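Long-range contacts in glycosyl transferase family 8 (Streptococcus pneumoniae, PDB 5GVV), which transfers galactose from UDP-galactose to the terminal glucose of the already glycosylated serine-rich repeat protein PsrP: residues V302-M312 against N324-P333; P368-C376 against S384-P394. All blocks are in the same frame, centred on the assembly; numbering follows the deposited sequence.

Contact 1 (V302-M312 against N324-P333); sequences VHFHIVAYTNM and NVTVYPNSLP
With chi1 at -172°, His303 swings its ring anti to the backbone N and lays NE2 against OG1 of Thr326, whereas His305 and Tyr328, both with CG anti to the carbonyl carbon, run side by side. Two polar side-chain bonds follow on one face of the parallel strand pair 302-307 and 325-328, the strands of a beta-alpha-beta unit with helix 314-317: His303 NE2 to Thr326 OG1 at 2.7 Å, and His305 ND1 to Tyr328 OH at 2.8 Å. Phe304 and Ile306 bond through N and O to Asn324 O, Thr326 N and O, and Tyr328 N. The His305 and Tyr328 rings meet rim to rim, their planes only 19° apart, and CE1 of His305 lies over the centre of the His303 ring. On the other face, Phe304, Ile306 and Val325, aromatic and branched residues suited to a buried strand, pack against helix 292-298, while Val327 meets Phe238 of the second subunit.

At the N-terminal end Asn324 ND2 reaches the Val302 carbonyl oxygen at 3.0 Å. Past the strands, selenomethionine Met312 lays SE 3.4 Å from CG1 of Val327. Asn330 gives ND2 to Asn311 OD1 at 3.0 Å, the two amides nearly perpendicular. Pro333 CD sits over one face of the Tyr309 ring in a CH-pi contact, 4.0 Å from its centroid.

NE2 of His305 is hydrogen-bonded to OE1 of Gln279, an acceptor, and so probably carries a proton; in a neutral ring ND1 would then accept from the Tyr328 hydroxyl, and the two bonds together fix the ring's rotation.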
loop_
_atom_site.group_PDB
_atom_site.type_symbol
_atom_site.label_atom_id
_atom_site.label_comp_id
_atom_site.label_asym_id
_atom_site.label_seq_id
_atom_site.Cartn_x
_atom_site.Cartn_y
_atom_site.Cartn_z
ATOM N N VAL A 302 -18.739 -17.481 -15.226
ATOM C CA VAL A 302 -18.989 -18.314 -14.056
ATOM C C VAL A 302 -17.906 -18.042 -13.018
ATOM O O VAL A 302 -16.719 -17.994 -13.352
ATOM C CB VAL A 302 -18.965 -19.809 -14.412
ATOM C CG1 VAL A 302 -19.163 -20.650 -13.172
ATOM C CG2 VAL A 302 -20.041 -20.128 -15.423
ATOM N N HIS A 303 -18.316 -17.848 -11.769
ATOM C CA HIS A 303 -17.371 -17.702 -10.668
ATOM C C HIS A 303 -17.212 -19.051 -9.977
ATOM O O HIS A 303 -18.155 -19.558 -9.350
ATOM C CB HIS A 303 -17.872 -16.639 -9.683
ATOM C CG HIS A 303 -16.882 -16.269 -8.620
ATOM N ND1 HIS A 303 -17.116 -15.267 -7.702
ATOM C CD2 HIS A 303 -15.656 -16.766 -8.326
ATOM C CE1 HIS A 303 -16.079 -15.163 -6.891
ATOM N NE2 HIS A 303 -15.181 -16.065 -7.244
ATOM N N PHE A 304 -16.026 -19.638 -10.103
ATOM C CA PHE A 304 -15.757 -20.935 -9.497
ATOM C C PHE A 304 -15.160 -20.754 -8.113
ATOM O O PHE A 304 -14.262 -19.928 -7.917
ATOM C CB PHE A 304 -14.765 -21.733 -10.343
ATOM C CG PHE A 304 -15.214 -21.980 -11.749
ATOM C CD1 PHE A 304 -15.841 -23.173 -12.091
ATOM C CD2 PHE A 304 -14.976 -21.038 -12.742
ATOM C CE1 PHE A 304 -16.242 -23.417 -13.403
ATOM C CE2 PHE A 304 -15.375 -21.268 -14.054
ATOM C CZ PHE A 304 -16.011 -22.461 -14.383
ATOM N N HIS A 305 -15.654 -21.528 -7.153
ATOM C CA HIS A 305 -15.092 -21.511 -5.814
ATOM C C HIS A 305 -14.515 -22.886 -5.522
ATOM O O HIS A 305 -15.253 -23.876 -5.477
ATOM C CB HIS A 305 -16.171 -21.148 -4.786
ATOM C CG HIS A 305 -16.886 -19.869 -5.090
ATOM N ND1 HIS A 305 -16.596 -18.679 -4.449
ATOM C CD2 HIS A 305 -17.874 -19.587 -5.972
ATOM C CE1 HIS A 305 -17.374 -17.723 -4.930
ATOM N NE2 HIS A 305 -18.160 -18.249 -5.852
ATOM N N ILE A 306 -13.200 -22.953 -5.346
ATOM C CA ILE A 306 -12.537 -24.222 -5.058
ATOM C C ILE A 306 -12.039 -24.207 -3.620
ATOM O O ILE A 306 -11.176 -23.399 -3.263
ATOM C CB ILE A 306 -11.365 -24.495 -6.021
ATOM C CG1 ILE A 306 -11.813 -24.318 -7.474
ATOM C CG2 ILE A 306 -10.817 -25.903 -5.805
ATOM C CD1 ILE A 306 -13.012 -25.187 -7.853
ATOM N N VAL A 307 -12.598 -25.092 -2.796
ATOM C CA VAL A 307 -12.337 -25.089 -1.363
ATOM C C VAL A 307 -11.528 -26.322 -0.982
ATOM O O VAL A 307 -11.703 -27.386 -1.571
ATOM C CB VAL A 307 -13.668 -25.071 -0.584
ATOM C CG1 VAL A 307 -13.435 -24.937 0.912
ATOM C CG2 VAL A 307 -14.547 -23.929 -1.081
ATOM N N ALA A 308 -10.621 -26.172 -0.020
ATOM C CA ALA A 308 -9.904 -27.307 0.550
ATOM C C ALA A 308 -9.781 -27.082 2.045
ATOM O O ALA A 308 -9.884 -25.945 2.509
ATOM C CB ALA A 308 -8.530 -27.460 -0.082
ATOM N N TYR A 309 -9.564 -28.158 2.796
ATOM C CA TYR A 309 -9.435 -28.069 4.246
ATOM C C TYR A 309 -7.961 -28.046 4.641
ATOM O O TYR A 309 -7.623 -28.118 5.822
ATOM C CB TYR A 309 -10.114 -29.272 4.918
ATOM C CG TYR A 309 -11.631 -29.302 4.821
ATOM C CD1 TYR A 309 -12.357 -28.161 4.503
ATOM C CD2 TYR A 309 -12.334 -30.482 5.055
ATOM C CE1 TYR A 309 -13.745 -28.194 4.420
ATOM C CE2 TYR A 309 -13.719 -30.524 4.974
ATOM C CZ TYR A 309 -14.417 -29.378 4.656
ATOM O OH TYR A 309 -15.795 -29.419 4.580
ATOM N N THR A 310 -7.084 -27.937 3.651
ATOM C CA THR A 310 -5.651 -28.074 3.888
ATOM C C THR A 310 -4.870 -27.204 2.912
ATOM O O THR A 310 -5.469 -26.473 2.117
ATOM C CB THR A 310 -5.220 -29.552 3.723
ATOM O OG1 THR A 310 -3.798 -29.669 3.866
ATOM C CG2 THR A 310 -5.625 -30.061 2.358
ATOM N N ASN A 311 -3.539 -27.274 2.977
ATOM C CA ASN A 311 -2.689 -26.565 2.019
ATOM C C ASN A 311 -2.967 -27.035 0.597
ATOM O O ASN A 311 -3.322 -28.193 0.386
ATOM C CB ASN A 311 -1.209 -26.786 2.340
ATOM C CG ASN A 311 -0.746 -25.992 3.541
ATOM O OD1 ASN A 311 -1.111 -24.831 3.709
ATOM N ND2 ASN A 311 0.064 -26.618 4.387
HETATM N N MSE A 312 -2.799 -26.148 -0.379
HETATM C CA MSE A 312 -3.078 -26.505 -1.767
HETATM C C MSE A 312 -1.805 -26.559 -2.600
HETATM O O MSE A 312 -0.845 -25.829 -2.344
HETATM C CB MSE A 312 -4.066 -25.521 -2.398
HETATM C CG MSE A 312 -5.520 -25.676 -1.953
HETATM SE SE MSE A 312 -6.544 -24.259 -2.800
HETATM C CE MSE A 312 -8.360 -24.837 -2.397
ATOM N N ASN A 324 -11.928 -15.303 -12.556
ATOM C CA ASN A 324 -13.180 -15.927 -12.138
ATOM C C ASN A 324 -13.043 -17.192 -11.274
ATOM O O ASN A 324 -14.006 -17.953 -11.122
ATOM C CB ASN A 324 -14.058 -16.221 -13.362
ATOM C CG ASN A 324 -13.396 -17.169 -14.346
ATOM O OD1 ASN A 324 -12.185 -17.120 -14.557
ATOM N ND2 ASN A 324 -14.193 -18.041 -14.952
ATOM N N VAL A 325 -11.861 -17.426 -10.710
ATOM C CA VAL A 325 -11.686 -18.558 -9.801
ATOM C C VAL A 325 -11.265 -18.055 -8.434
ATOM O O VAL A 325 -10.281 -17.312 -8.309
ATOM C CB VAL A 325 -10.618 -19.550 -10.302
ATOM C CG1 VAL A 325 -10.501 -20.727 -9.338
ATOM C CG2 VAL A 325 -10.955 -20.046 -11.704
ATOM N N THR A 326 -12.013 -18.440 -7.407
ATOM C CA THR A 326 -11.578 -18.177 -6.040
ATOM C C THR A 326 -11.193 -19.489 -5.373
ATOM O O THR A 326 -11.925 -20.481 -5.436
ATOM C CB THR A 326 -12.618 -17.399 -5.228
ATOM O OG1 THR A 326 -12.856 -16.138 -5.870
ATOM C CG2 THR A 326 -12.110 -17.130 -3.814
ATOM N N VAL A 327 -10.018 -19.469 -4.756
ATOM C CA VAL A 327 -9.360 -20.638 -4.201
ATOM C C VAL A 327 -9.231 -20.442 -2.680
ATOM O O VAL A 327 -8.761 -19.393 -2.228
ATOM C CB VAL A 327 -7.993 -20.776 -4.902
ATOM C CG1 VAL A 327 -6.878 -21.097 -3.937
ATOM C CG2 VAL A 327 -8.072 -21.790 -6.049
ATOM N N TYR A 328 -9.680 -21.420 -1.891
ATOM C CA TYR A 328 -9.721 -21.258 -0.437
ATOM C C TYR A 328 -8.928 -22.335 0.295
ATOM O O TYR A 328 -9.522 -23.252 0.873
ATOM C CB TYR A 328 -11.158 -21.332 0.082
ATOM C CG TYR A 328 -12.163 -20.395 -0.551
ATOM C CD1 TYR A 328 -12.792 -20.726 -1.747
ATOM C CD2 TYR A 328 -12.525 -19.209 0.075
ATOM C CE1 TYR A 328 -13.732 -19.890 -2.315
ATOM C CE2 TYR A 328 -13.460 -18.359 -0.490
ATOM C CZ TYR A 328 -14.064 -18.712 -1.680
ATOM O OH TYR A 328 -15.004 -17.881 -2.257
ATOM N N PRO A 329 -7.592 -22.229 0.300
ATOM C CA PRO A 329 -6.842 -23.253 1.032
ATOM C C PRO A 329 -7.091 -23.132 2.535
ATOM O O PRO A 329 -7.447 -22.046 3.006
ATOM C CB PRO A 329 -5.384 -22.918 0.707
ATOM C CG PRO A 329 -5.388 -21.430 0.419
ATOM C CD PRO A 329 -6.720 -21.166 -0.241
ATOM N N ASN A 330 -6.929 -24.233 3.264
ATOM C CA ASN A 330 -7.028 -24.213 4.721
ATOM C C ASN A 330 -8.362 -23.696 5.253
ATOM O O ASN A 330 -8.401 -22.948 6.232
ATOM C CB ASN A 330 -5.865 -23.405 5.311
ATOM C CG ASN A 330 -4.521 -24.055 5.049
ATOM O OD1 ASN A 330 -4.305 -25.211 5.411
ATOM N ND2 ASN A 330 -3.620 -23.325 4.396
ATOM N N SER A 331 -9.452 -24.088 4.602
ATOM C CA SER A 331 -10.780 -23.698 5.060
ATOM C C SER A 331 -11.296 -24.778 6.007
ATOM O O SER A 331 -10.555 -25.703 6.364
ATOM C CB SER A 331 -11.717 -23.514 3.866
ATOM O OG SER A 331 -12.930 -22.891 4.245
ATOM N N LEU A 332 -12.551 -24.658 6.427
ATOM C CA LEU A 332 -13.140 -25.610 7.371
ATOM C C LEU A 332 -14.607 -25.859 7.002
ATOM O O LEU A 332 -15.201 -25.059 6.277
ATOM C CB LEU A 332 -12.998 -25.085 8.808
ATOM C CG LEU A 332 -11.577 -25.004 9.383
ATOM C CD1 LEU A 332 -11.510 -24.078 10.590
ATOM C CD2 LEU A 332 -11.062 -26.380 9.758
ATOM N N PRO A 333 -15.187 -26.978 7.475
ATOM C CA PRO A 333 -16.562 -27.349 7.104
ATOM C C PRO A 333 -17.625 -26.252 7.270
ATOM O O PRO A 333 -18.482 -26.136 6.393
ATOM C CB PRO A 333 -16.865 -28.519 8.039
ATOM C CG PRO A 333 -15.535 -29.190 8.204
ATOM C CD PRO A 333 -14.520 -28.056 8.234
HETATM O O HOH W 1 -5.580 -25.879 7.391
#

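Contact 2 (P368-C376 against S384-P394); sequences PMIAFDNTC and SYEGIYPSSIP
Asp373 OD1 takes the hydroxyl of Ser391 on its syn lone pair, with OG 2.7 Å away, while the backbone N of Ser391 adds weak bonds to both carboxylate oxygens. A chi1 of 47° places the carboxylate between Asp373's own backbone N and carbonyl carbon, facing the type I turn from Pro390 to Ile393. Water 2 links OD2 to Ser392 N, so a short acidic side chain collects several donors from the turn. Asp373 N, in turn, bonds to Tyr389 O at 2.8 Å.

Strands 369-372 and 387-389 run parallel, with Ala371 bonded through its N to Gly387 O and through its O to Tyr389 N. At the other end Glu386 bends at chi2, and the N of selenomethionine Met369 reaches its OE2 at 3.1 Å, coming from above the carboxylate plane, while Glu386 N returns a bond to Met369 O. The Tyr385 ring takes Ala371 CB over one face, 4.0 Å from the centroid, while Met369 and Cys376 come at it obliquely, SE in a Met-aromatic contact and Cys376 CB within 3.6 Å of CE1. The tyrosine hydroxyl is hydrogen-bonded to Asp348 OD2 and Ser377 N. Gly387 lies beside the Tyr389 hydroxyl, where a CB would collide with it. The edge of the Tyr389 ring receives CB of Ile370, and the Phe372 ring meets Pro394 with CZ 4.1 Å from CB.

Around this pair, helix 395-402 covers Ile370, Phe372 and Tyr389, helix 356-364 reaches Met369 and Tyr385 through Tyr359, and strand 345-348 hydrogen-bonds to the flank of 369-372 away from 387-389.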
loop_
_atom_site.group_PDB
_atom_site.type_symbol
_atom_site.label_atom_id
_atom_site.label_comp_id
_atom_site.label_asym_id
_atom_site.label_seq_id
_atom_site.Cartn_x
_atom_site.Cartn_y
_atom_site.Cartn_z
ATOM N N PRO A 368 -28.296 -28.396 -7.444
ATOM C CA PRO A 368 -27.995 -29.330 -8.534
ATOM C C PRO A 368 -26.519 -29.669 -8.499
ATOM O O PRO A 368 -25.722 -28.838 -8.050
ATOM C CB PRO A 368 -28.294 -28.507 -9.790
ATOM C CG PRO A 368 -28.117 -27.082 -9.362
ATOM C CD PRO A 368 -28.625 -27.050 -7.945
HETATM N N MSE A 369 -26.160 -30.865 -8.954
HETATM C CA MSE A 369 -24.771 -31.304 -8.933
HETATM C C MSE A 369 -24.467 -32.112 -10.191
HETATM O O MSE A 369 -25.253 -32.967 -10.594
HETATM C CB MSE A 369 -24.498 -32.135 -7.674
HETATM C CG MSE A 369 -23.113 -32.753 -7.601
HETATM SE SE MSE A 369 -22.836 -33.620 -5.884
HETATM C CE MSE A 369 -24.359 -34.843 -5.901
ATOM N N ILE A 370 -23.336 -31.825 -10.828
ATOM C CA ILE A 370 -22.943 -32.566 -12.023
ATOM C C ILE A 370 -21.508 -33.055 -11.868
ATOM O O ILE A 370 -20.784 -32.601 -10.978
ATOM C CB ILE A 370 -23.095 -31.721 -13.301
ATOM C CG1 ILE A 370 -22.164 -30.505 -13.262
ATOM C CG2 ILE A 370 -24.550 -31.275 -13.465
ATOM C CD1 ILE A 370 -22.221 -29.653 -14.517
ATOM N N ALA A 371 -21.095 -33.987 -12.720
ATOM C CA ALA A 371 -19.770 -34.584 -12.572
ATOM C C ALA A 371 -19.199 -35.034 -13.909
ATOM O O ALA A 371 -19.905 -35.050 -14.923
ATOM C CB ALA A 371 -19.827 -35.757 -11.599
ATOM N N PHE A 372 -17.913 -35.378 -13.913
ATOM C CA PHE A 372 -17.306 -36.038 -15.066
ATOM C C PHE A 372 -17.408 -37.544 -14.883
ATOM O O PHE A 372 -17.586 -38.013 -13.758
ATOM C CB PHE A 372 -15.837 -35.642 -15.226
ATOM C CG PHE A 372 -15.633 -34.314 -15.908
ATOM C CD1 PHE A 372 -15.992 -34.140 -17.239
ATOM C CD2 PHE A 372 -15.065 -33.247 -15.225
ATOM C CE1 PHE A 372 -15.799 -32.923 -17.874
ATOM C CE2 PHE A 372 -14.866 -32.024 -15.852
ATOM C CZ PHE A 372 -15.233 -31.863 -17.180
ATOM N N ASP A 373 -17.283 -38.291 -15.982
ATOM C CA ASP A 373 -17.344 -39.751 -15.955
ATOM C C ASP A 373 -16.357 -40.343 -14.953
ATOM O O ASP A 373 -16.639 -41.363 -14.313
ATOM C CB ASP A 373 -17.076 -40.325 -17.358
ATOM C CG ASP A 373 -15.860 -39.699 -18.024
ATOM O OD1 ASP A 373 -15.077 -39.016 -17.330
ATOM O OD2 ASP A 373 -15.679 -39.893 -19.246
ATOM N N ASN A 374 -15.205 -39.692 -14.815
ATOM C CA ASN A 374 -14.142 -40.184 -13.943
ATOM C C ASN A 374 -14.048 -39.473 -12.585
ATOM O O ASN A 374 -13.074 -39.664 -11.855
ATOM C CB ASN A 374 -12.791 -40.092 -14.660
ATOM C CG ASN A 374 -12.409 -38.660 -14.994
ATOM O OD1 ASN A 374 -13.245 -37.760 -14.944
ATOM N ND2 ASN A 374 -11.146 -38.447 -15.352
ATOM N N THR A 375 -15.040 -38.653 -12.249
ATOM C CA THR A 375 -15.033 -37.973 -10.953
ATOM C C THR A 375 -16.304 -38.220 -10.139
ATOM O O THR A 375 -16.394 -37.793 -8.987
ATOM C CB THR A 375 -14.815 -36.448 -11.092
ATOM O OG1 THR A 375 -15.894 -35.869 -11.837
ATOM C CG2 THR A 375 -13.485 -36.141 -11.779
ATOM N N CYS A 376 -17.284 -38.895 -10.732
ATOM C CA CYS A 376 -18.499 -39.218 -9.990
ATOM C C CYS A 376 -18.174 -40.236 -8.904
ATOM O O CYS A 376 -17.321 -41.110 -9.095
ATOM C CB CYS A 376 -19.598 -39.728 -10.925
ATOM S SG CYS A 376 -19.063 -40.965 -12.096
ATOM N N SER A 384 -28.208 -39.764 -9.222
ATOM C CA SER A 384 -28.077 -38.847 -8.093
ATOM C C SER A 384 -27.445 -37.535 -8.553
ATOM O O SER A 384 -27.521 -36.523 -7.854
ATOM C CB SER A 384 -27.254 -39.472 -6.965
ATOM O OG SER A 384 -27.848 -40.672 -6.505
ATOM N N TYR A 385 -26.821 -37.571 -9.728
ATOM C CA TYR A 385 -26.311 -36.372 -10.390
ATOM C C TYR A 385 -27.329 -35.871 -11.411
ATOM O O TYR A 385 -28.072 -36.665 -11.994
ATOM C CB TYR A 385 -24.992 -36.681 -11.108
ATOM C CG TYR A 385 -23.844 -37.000 -10.178
ATOM C CD1 TYR A 385 -23.507 -38.316 -9.874
ATOM C CD2 TYR A 385 -23.097 -35.982 -9.597
ATOM C CE1 TYR A 385 -22.457 -38.606 -9.018
ATOM C CE2 TYR A 385 -22.050 -36.261 -8.740
ATOM C CZ TYR A 385 -21.731 -37.570 -8.459
ATOM O OH TYR A 385 -20.683 -37.841 -7.604
ATOM N N GLU A 386 -27.368 -34.559 -11.631
ATOM C CA GLU A 386 -28.197 -34.002 -12.696
ATOM C C GLU A 386 -27.602 -34.336 -14.062
ATOM O O GLU A 386 -28.298 -34.311 -15.081
ATOM C CB GLU A 386 -28.328 -32.486 -12.552
ATOM C CG GLU A 386 -29.628 -32.003 -11.908
ATOM C CD GLU A 386 -29.591 -32.045 -10.393
ATOM O OE1 GLU A 386 -30.540 -31.527 -9.762
ATOM O OE2 GLU A 386 -28.616 -32.591 -9.831
ATOM N N GLY A 387 -26.308 -34.649 -14.079
ATOM C CA GLY A 387 -25.623 -34.984 -15.313
ATOM C C GLY A 387 -24.202 -35.465 -15.084
ATOM O O GLY A 387 -23.510 -34.963 -14.197
ATOM N N ILE A 388 -23.773 -36.439 -15.884
ATOM C CA ILE A 388 -22.404 -36.951 -15.842
ATOM C C ILE A 388 -21.803 -36.859 -17.246
ATOM O O ILE A 388 -22.312 -37.485 -18.177
ATOM C CB ILE A 388 -22.375 -38.415 -15.370
ATOM C CG1 ILE A 388 -22.923 -38.535 -13.947
ATOM C CG2 ILE A 388 -20.963 -38.978 -15.451
ATOM C CD1 ILE A 388 -23.080 -39.978 -13.471
ATOM N N TYR A 389 -20.719 -36.096 -17.388
ATOM C CA TYR A 389 -20.210 -35.697 -18.703
ATOM C C TYR A 389 -18.814 -36.276 -18.975
ATOM O O TYR A 389 -18.064 -36.556 -18.039
ATOM C CB TYR A 389 -20.247 -34.154 -18.826
ATOM C CG TYR A 389 -21.647 -33.613 -18.615
ATOM C CD1 TYR A 389 -22.556 -33.563 -19.666
ATOM C CD2 TYR A 389 -22.077 -33.208 -17.357
ATOM C CE1 TYR A 389 -23.847 -33.108 -19.475
ATOM C CE2 TYR A 389 -23.366 -32.747 -17.156
ATOM C CZ TYR A 389 -24.247 -32.703 -18.219
ATOM O OH TYR A 389 -25.534 -32.247 -18.036
ATOM N N PRO A 390 -18.473 -36.495 -20.259
ATOM C CA PRO A 390 -17.181 -37.126 -20.578
ATOM C C PRO A 390 -15.977 -36.209 -20.372
ATOM O O PRO A 390 -15.927 -35.114 -20.939
ATOM C CB PRO A 390 -17.321 -37.495 -22.062
ATOM C CG PRO A 390 -18.353 -36.555 -22.595
ATOM C CD PRO A 390 -19.313 -36.310 -21.457
ATOM N N SER A 391 -15.010 -36.664 -19.579
ATOM C CA SER A 391 -13.839 -35.849 -19.247
ATOM C C SER A 391 -12.925 -35.561 -20.436
ATOM O O SER A 391 -12.175 -34.588 -20.419
ATOM C CB SER A 391 -13.040 -36.500 -18.113
ATOM O OG SER A 391 -12.863 -37.889 -18.341
ATOM N N SER A 392 -12.978 -36.399 -21.465
ATOM C CA SER A 392 -12.152 -36.149 -22.639
ATOM C C SER A 392 -12.835 -35.224 -23.638
ATOM O O SER A 392 -12.241 -34.843 -24.646
ATOM C CB SER A 392 -11.727 -37.457 -23.296
ATOM O OG SER A 392 -10.713 -38.071 -22.523
ATOM N N ILE A 393 -14.087 -34.869 -23.356
ATOM C CA ILE A 393 -14.799 -33.867 -24.150
ATOM C C ILE A 393 -15.490 -32.867 -23.217
ATOM O O ILE A 393 -16.718 -32.847 -23.114
ATOM C CB ILE A 393 -15.817 -34.529 -25.092
ATOM C CG1 ILE A 393 -15.149 -35.657 -25.871
ATOM C CG2 ILE A 393 -16.400 -33.528 -26.093
ATOM C CD1 ILE A 393 -16.061 -36.748 -26.179
ATOM N N PRO A 394 -14.691 -32.029 -22.535
ATOM C CA PRO A 394 -15.211 -31.110 -21.516
ATOM C C PRO A 394 -16.078 -29.989 -22.084
ATOM O O PRO A 394 -16.723 -29.294 -21.299
ATOM C CB PRO A 394 -13.942 -30.525 -20.889
ATOM C CG PRO A 394 -12.901 -30.652 -21.945
ATOM C CD PRO A 394 -13.224 -31.936 -22.656
HETATM O O HOH W 2 -14.260 -38.909 -21.909
#

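In the fold
Contacts 1 and 2 pair strands at the two ends of one six-stranded parallel sheet, ordered 325-328, 302-307, 278-283, 345-348, 369-372, 387-389. The centres of the two contacts are 20 Å apart and their nearest atoms about 9 Å, so they do not touch. Along the chain contact 1 is complete before contact 2 begins, and helix 333-342, strand 345-348 and helix 356-364 lead across. The strand order is Rossmann-like, so the contacts form opposite margins of a second, Rossmann-like domain, separate from the mixed sheet of the GT-A-type catalytic part and away from the UDP and manganese sites. Contact 1's margin also faces the second subunit, whereas contact 2 touches no other chain.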